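S12 family peptidase (Streptomyces sp. 82F2, PDB 3WWX) probably hydrolyses amide bonds in D-configured substrates, as a D-stereospecific amidohydrolase with the fold of the serine beta-lactamases. Local coordinates at residues S232-A237 and G303-S308; Q118-G123 and D132-K137. All coordinates share one frame; numbering follows the deposited sequence.

Contact 1 (S232-A237 and G303-S308); sequences SIAGAA and GGIHGS. With DIA (octane 1,8-diamine), chain B.
Ile233 turns CG1 between its backbone N and carbonyl carbon (chi1 53°), and an extended second torsion then carries CD1 across to His306. Ile233 CD1 reaches His306 CE1 at 3.6 Å, obliquely to the ring. Ile305 extends its CG1 branch away from its own backbone N (chi1 -171°), and its CD1 packs on Ala234 CB at 4.1 Å. These residues join a loop to the tip of a beta hairpin. The hairpin closes through a type II turn, where Ser308 N is hydrogen-bonded to Ile305 O at 2.9 Å.

Octane 1,8-diamine lies along this tip. Its C2 sits over one face of the His306 ring, toward the rim, 3.5 Å from His306 CD2. Its C7 passes Gly304 CA at 3.5 Å, where glycine has no side chain to obstruct it. Nearby, Gly304 N is hydrogen-bonded to Ser53 OG, in the family's SxxK sequence motif. His306 is the shared element: Ile233 CD1 packs against it, ligand C2 covers it, and its NE2 donates a hydrogen bond to Val121 O, a carbonyl that can only accept. The meeting of the two segments is apolar. It rests on dispersion and burial, consistent with a nonpolar backing to the His306 and Ile305 side of the pocket.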
loop_
_atom_site.group_PDB
_atom_site.type_symbol
_atom_site.label_atom_id
_atom_site.label_comp_id
_atom_site.label_asym_id
_atom_site.label_seq_id
_atom_site.Cartn_x
_atom_site.Cartn_y
_atom_site.Cartn_z
ATOM N N SER A 232 0.561 3.855 -13.478
ATOM C CA SER A 232 -0.089 2.626 -13.923
ATOM C C SER A 232 0.786 1.388 -13.742
ATOM O O SER A 232 0.279 0.275 -13.829
ATOM C CB SER A 232 -0.572 2.770 -15.365
ATOM O OG SER A 232 0.514 2.882 -16.264
ATOM N N ILE A 233 2.084 1.557 -13.494
ATOM C CA ILE A 233 2.904 0.422 -13.098
ATOM C C ILE A 233 2.373 -0.257 -11.834
ATOM O O ILE A 233 2.644 -1.436 -11.605
ATOM C CB ILE A 233 4.368 0.812 -12.838
ATOM C CG1 ILE A 233 4.476 1.970 -11.856
ATOM C CG2 ILE A 233 5.091 1.115 -14.156
ATOM C CD1 ILE A 233 5.897 2.174 -11.284
ATOM N N ALA A 234 1.626 0.490 -11.021
ATOM C CA ALA A 234 1.095 0.009 -9.744
ATOM C C ALA A 234 -0.438 -0.148 -9.749
ATOM O O ALA A 234 -0.977 -1.133 -9.227
ATOM C CB ALA A 234 1.545 0.966 -8.633
ATOM N N GLY A 235 -1.146 0.820 -10.303
ATOM C CA GLY A 235 -2.593 0.800 -10.275
ATOM C C GLY A 235 -3.150 0.494 -8.898
ATOM O O GLY A 235 -2.749 1.105 -7.898
ATOM N N ALA A 236 -4.098 -0.438 -8.852
ATOM C CA ALA A 236 -4.802 -0.755 -7.612
ATOM C C ALA A 236 -3.912 -1.431 -6.561
ATOM O O ALA A 236 -4.332 -1.621 -5.421
ATOM C CB ALA A 236 -6.021 -1.608 -7.912
ATOM N N ALA A 237 -2.671 -1.749 -6.926
ATOM C CA ALA A 237 -1.689 -2.248 -5.982
ATOM C C ALA A 237 -0.827 -1.138 -5.386
ATOM O O ALA A 237 -0.114 -1.371 -4.426
ATOM C CB ALA A 237 -0.798 -3.261 -6.668
ATOM N N GLY A 303 4.279 1.356 2.443
ATOM C CA GLY A 303 4.258 1.656 1.029
ATOM C C GLY A 303 5.652 1.816 0.480
ATOM O O GLY A 303 6.514 2.427 1.095
ATOM N N GLY A 304 5.868 1.231 -0.693
ATOM C CA GLY A 304 7.095 1.433 -1.433
ATOM C C GLY A 304 6.786 1.621 -2.915
ATOM O O GLY A 304 6.046 0.857 -3.537
ATOM N N ILE A 305 7.339 2.686 -3.478
ATOM C CA ILE A 305 7.333 2.936 -4.895
ATOM C C ILE A 305 8.531 3.886 -5.105
ATOM O O ILE A 305 9.159 4.315 -4.141
ATOM C CB ILE A 305 5.960 3.500 -5.350
ATOM C CG1 ILE A 305 5.838 3.566 -6.872
ATOM C CG2 ILE A 305 5.719 4.855 -4.731
ATOM C CD1 ILE A 305 4.384 3.651 -7.339
ATOM N N HIS A 306 8.883 4.185 -6.344
ATOM C CA HIS A 306 10.113 4.933 -6.629
ATOM C C HIS A 306 10.250 6.204 -5.797
ATOM O O HIS A 306 9.406 7.078 -5.839
ATOM C CB HIS A 306 10.167 5.332 -8.096
ATOM C CG HIS A 306 10.090 4.174 -9.028
ATOM N ND1 HIS A 306 9.003 3.320 -9.075
ATOM C CD2 HIS A 306 10.951 3.741 -9.973
ATOM C CE1 HIS A 306 9.217 2.400 -9.986
ATOM N NE2 HIS A 306 10.382 2.642 -10.563
ATOM N N GLY A 307 11.329 6.290 -5.035
ATOM C CA GLY A 307 11.627 7.462 -4.244
ATOM C C GLY A 307 10.689 7.740 -3.092
ATOM O O GLY A 307 10.650 8.878 -2.614
ATOM N N SER A 308 9.962 6.725 -2.651
ATOM C CA SER A 308 8.918 6.960 -1.671
ATOM C C SER A 308 8.675 5.749 -0.785
ATOM O O SER A 308 8.123 4.741 -1.227
ATOM C CB SER A 308 7.625 7.362 -2.365
ATOM O OG SER A 308 6.694 7.794 -1.376
HETATM N N1 DIA B . 14.610 0.610 -7.887
HETATM C C1 DIA B . 13.555 1.420 -8.403
HETATM C C2 DIA B . 12.553 1.975 -7.412
HETATM C C3 DIA B . 12.269 1.092 -6.242
HETATM C C4 DIA B . 10.855 0.573 -6.089
HETATM C C5 DIA B . 10.234 0.970 -4.776
HETATM C C6 DIA B . 11.087 0.672 -3.567
HETATM C C7 DIA B . 10.489 1.241 -2.320
HETATM C C8 DIA B . 11.263 0.715 -1.143
HETATM N N8 DIA B . 11.052 1.590 -0.043
#

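Contact 2 (Q118-G123 and D132-K137); sequences QAKVFG and DTWTPK. With DIA (octane 1,8-diamine), chain B.
Val121 and Lys120, on helix 115-121, meet Trp134, which lies just ahead of the N-capped helix 136-144 in this beta-lactamase-type fold. Val121 CG2 is 4.0 Å from Trp134 CZ2, oblique to the indole. The two side chains run past each other in opposite directions. The aliphatic part of Lys120 comes to the indole edge, close to the ring plane, with Lys120 CD 4.2 Å from Trp134 CH2. In Trp134, chi1 -60° carries the indole toward the helix, and chi2 80° turns its benzo edge to Val121 and Lys120. Phe117 adds an edge-to-face ring contact to the same indole.

The other branch of Val121, CG1, sits over one face of the Phe122 ring, toward its rim. That ring borders octane 1,8-diamine, with Phe122 CE1 3.8 Å from ligand C4. The ligand amine N1 donates to Phe122 O at 2.9 Å. Behind this carbonyl the chain is held by Gln118 O, which accepts from Phe122 N at 2.9 Å and from Gly123 N at 3.2 Å. On the tryptophan side, Pro136 rests on Val164 and Met168 of helix 160-174. Thr135 is the N-cap of helix 136-144, its OG1 bonded to Gln138 N.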
loop_
_atom_site.group_PDB
_atom_site.type_symbol
_atom_site.label_atom_id
_atom_site.label_comp_id
_atom_site.label_asym_id
_atom_site.label_seq_id
_atom_site.Cartn_x
_atom_site.Cartn_y
_atom_site.Cartn_z
ATOM N N GLN A 118 11.303 -5.702 -14.566
ATOM C CA GLN A 118 12.284 -5.048 -13.713
ATOM C C GLN A 118 13.274 -4.226 -14.518
ATOM O O GLN A 118 13.683 -3.154 -14.106
ATOM C CB GLN A 118 13.064 -6.073 -12.918
ATOM C CG GLN A 118 12.250 -6.787 -11.858
ATOM C CD GLN A 118 13.128 -7.380 -10.779
ATOM O OE1 GLN A 118 13.044 -8.569 -10.478
ATOM N NE2 GLN A 118 13.971 -6.552 -10.188
ATOM N N ALA A 119 13.694 -4.741 -15.656
ATOM C CA ALA A 119 14.633 -3.997 -16.481
ATOM C C ALA A 119 14.052 -2.688 -16.983
ATOM O O ALA A 119 14.787 -1.706 -17.157
ATOM C CB ALA A 119 15.091 -4.856 -17.647
ATOM N N LYS A 120 12.749 -2.661 -17.237
ATOM C CA LYS A 120 12.095 -1.459 -17.747
ATOM C C LYS A 120 11.742 -0.479 -16.641
ATOM O O LYS A 120 11.780 0.715 -16.863
ATOM C CB LYS A 120 10.814 -1.810 -18.510
ATOM C CG LYS A 120 11.046 -2.497 -19.851
ATOM C CD LYS A 120 9.715 -2.609 -20.578
ATOM C CE LYS A 120 9.811 -3.323 -21.907
ATOM N NZ LYS A 120 10.066 -4.774 -21.722
ATOM N N VAL A 121 11.409 -0.985 -15.455
ATOM C CA VAL A 121 10.763 -0.170 -14.435
ATOM C C VAL A 121 11.614 0.102 -13.203
ATOM O O VAL A 121 11.539 1.195 -12.631
ATOM C CB VAL A 121 9.417 -0.820 -14.030
ATOM C CG1 VAL A 121 8.747 -0.039 -12.875
ATOM C CG2 VAL A 121 8.509 -0.855 -15.208
ATOM N N PHE A 122 12.423 -0.861 -12.779
ATOM C CA PHE A 122 13.144 -0.724 -11.503
ATOM C C PHE A 122 14.608 -0.373 -11.619
ATOM O O PHE A 122 15.208 0.132 -10.657
ATOM C CB PHE A 122 12.920 -1.966 -10.647
ATOM C CG PHE A 122 11.483 -2.111 -10.197
ATOM C CD1 PHE A 122 10.821 -1.050 -9.587
ATOM C CD2 PHE A 122 10.780 -3.270 -10.426
ATOM C CE1 PHE A 122 9.504 -1.164 -9.191
ATOM C CE2 PHE A 122 9.464 -3.388 -10.028
ATOM C CZ PHE A 122 8.824 -2.338 -9.425
ATOM N N GLY A 123 15.191 -0.613 -12.780
ATOM C CA GLY A 123 16.587 -0.272 -13.003
ATOM C C GLY A 123 16.722 0.999 -13.815
ATOM O O GLY A 123 15.762 1.745 -13.966
ATOM N N ASP A 132 5.515 5.226 -19.519
ATOM C CA ASP A 132 4.739 4.230 -20.277
ATOM C C ASP A 132 3.460 3.855 -19.527
ATOM O O ASP A 132 3.435 3.784 -18.283
ATOM C CB ASP A 132 5.554 2.959 -20.497
ATOM C CG ASP A 132 6.715 3.136 -21.453
ATOM O OD1 ASP A 132 6.957 4.246 -21.968
ATOM O OD2 ASP A 132 7.413 2.130 -21.634
ATOM N N THR A 133 2.393 3.648 -20.294
ATOM C CA THR A 133 1.121 3.222 -19.743
ATOM C C THR A 133 1.005 1.717 -19.755
ATOM O O THR A 133 1.195 1.073 -20.794
ATOM C CB THR A 133 -0.056 3.839 -20.504
ATOM O OG1 THR A 133 -0.060 5.251 -20.271
ATOM C CG2 THR A 133 -1.381 3.254 -20.028
ATOM N N TRP A 134 0.689 1.175 -18.586
ATOM C CA TRP A 134 0.471 -0.247 -18.395
ATOM C C TRP A 134 -0.975 -0.473 -18.050
ATOM O O TRP A 134 -1.449 0.000 -17.009
ATOM C CB TRP A 134 1.317 -0.779 -17.232
ATOM C CG TRP A 134 2.783 -0.609 -17.414
ATOM C CD1 TRP A 134 3.505 0.528 -17.198
ATOM C CD2 TRP A 134 3.708 -1.594 -17.857
ATOM N NE1 TRP A 134 4.825 0.306 -17.481
ATOM C CE2 TRP A 134 4.982 -0.993 -17.876
ATOM C CE3 TRP A 134 3.587 -2.941 -18.227
ATOM C CZ2 TRP A 134 6.125 -1.691 -18.266
ATOM C CZ3 TRP A 134 4.714 -3.623 -18.613
ATOM C CH2 TRP A 134 5.967 -3.004 -18.629
ATOM N N THR A 135 -1.688 -1.217 -18.886
ATOM C CA THR A 135 -3.045 -1.602 -18.528
ATOM C C THR A 135 -3.023 -2.696 -17.475
ATOM O O THR A 135 -2.073 -3.457 -17.370
ATOM C CB THR A 135 -3.824 -2.125 -19.732
ATOM O OG1 THR A 135 -3.208 -3.322 -20.215
ATOM C CG2 THR A 135 -3.878 -1.078 -20.839
ATOM N N PRO A 136 -4.077 -2.785 -16.662
ATOM C CA PRO A 136 -4.129 -3.898 -15.713
ATOM C C PRO A 136 -3.977 -5.242 -16.414
ATOM O O PRO A 136 -3.237 -6.092 -15.926
ATOM C CB PRO A 136 -5.489 -3.738 -15.044
ATOM C CG PRO A 136 -5.723 -2.216 -15.098
ATOM C CD PRO A 136 -5.146 -1.797 -16.438
ATOM N N LYS A 137 -4.624 -5.447 -17.554
ATOM C CA LYS A 137 -4.491 -6.733 -18.229
ATOM C C LYS A 137 -3.057 -6.970 -18.707
ATOM O O LYS A 137 -2.595 -8.116 -18.724
ATOM C CB LYS A 137 -5.512 -6.874 -19.376
ATOM C CG LYS A 137 -5.445 -5.785 -20.412
ATOM C CD LYS A 137 -6.558 -5.953 -21.473
ATOM C CE LYS A 137 -6.488 -4.847 -22.526
ATOM N NZ LYS A 137 -7.399 -5.092 -23.681
HETATM N N1 DIA B . 14.610 0.610 -7.887
HETATM C C1 DIA B . 13.555 1.420 -8.403
HETATM C C2 DIA B . 12.553 1.975 -7.412
HETATM C C3 DIA B . 12.269 1.092 -6.242
HETATM C C4 DIA B . 10.855 0.573 -6.089
HETATM C C5 DIA B . 10.234 0.970 -4.776
HETATM C C6 DIA B . 11.087 0.672 -3.567
HETATM C C7 DIA B . 10.489 1.241 -2.320
HETATM C C8 DIA B . 11.263 0.715 -1.143
HETATM N N8 DIA B . 11.052 1.590 -0.043
#

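In the fold
Contacts 1 and 2 have centres about 11 Å apart, and both touch the diamine. In sequence, both segments of contact 2 precede those of contact 1. Two hydrogen bonds tie them: His306 NE2 to Val121 O at 2.8 Å joins the hairpin tip to helix 115-121, and Ser232 OG to Trp134 N at 2.9 Å joins the loops. Packing adds Ile233 CG2, 3.4 Å from Trp134 NE1. The rings of Phe122 and His306 also meet, their planes about 20° apart. Contact 1 meets the ligand through carbon contacts at Gly304, Ile305 and His306. Contact 2 adds Phe122, its ring against the carbons and its carbonyl to amine N1. Ser213, Leu215, Ser309 and Asp329 complete the pocket they share.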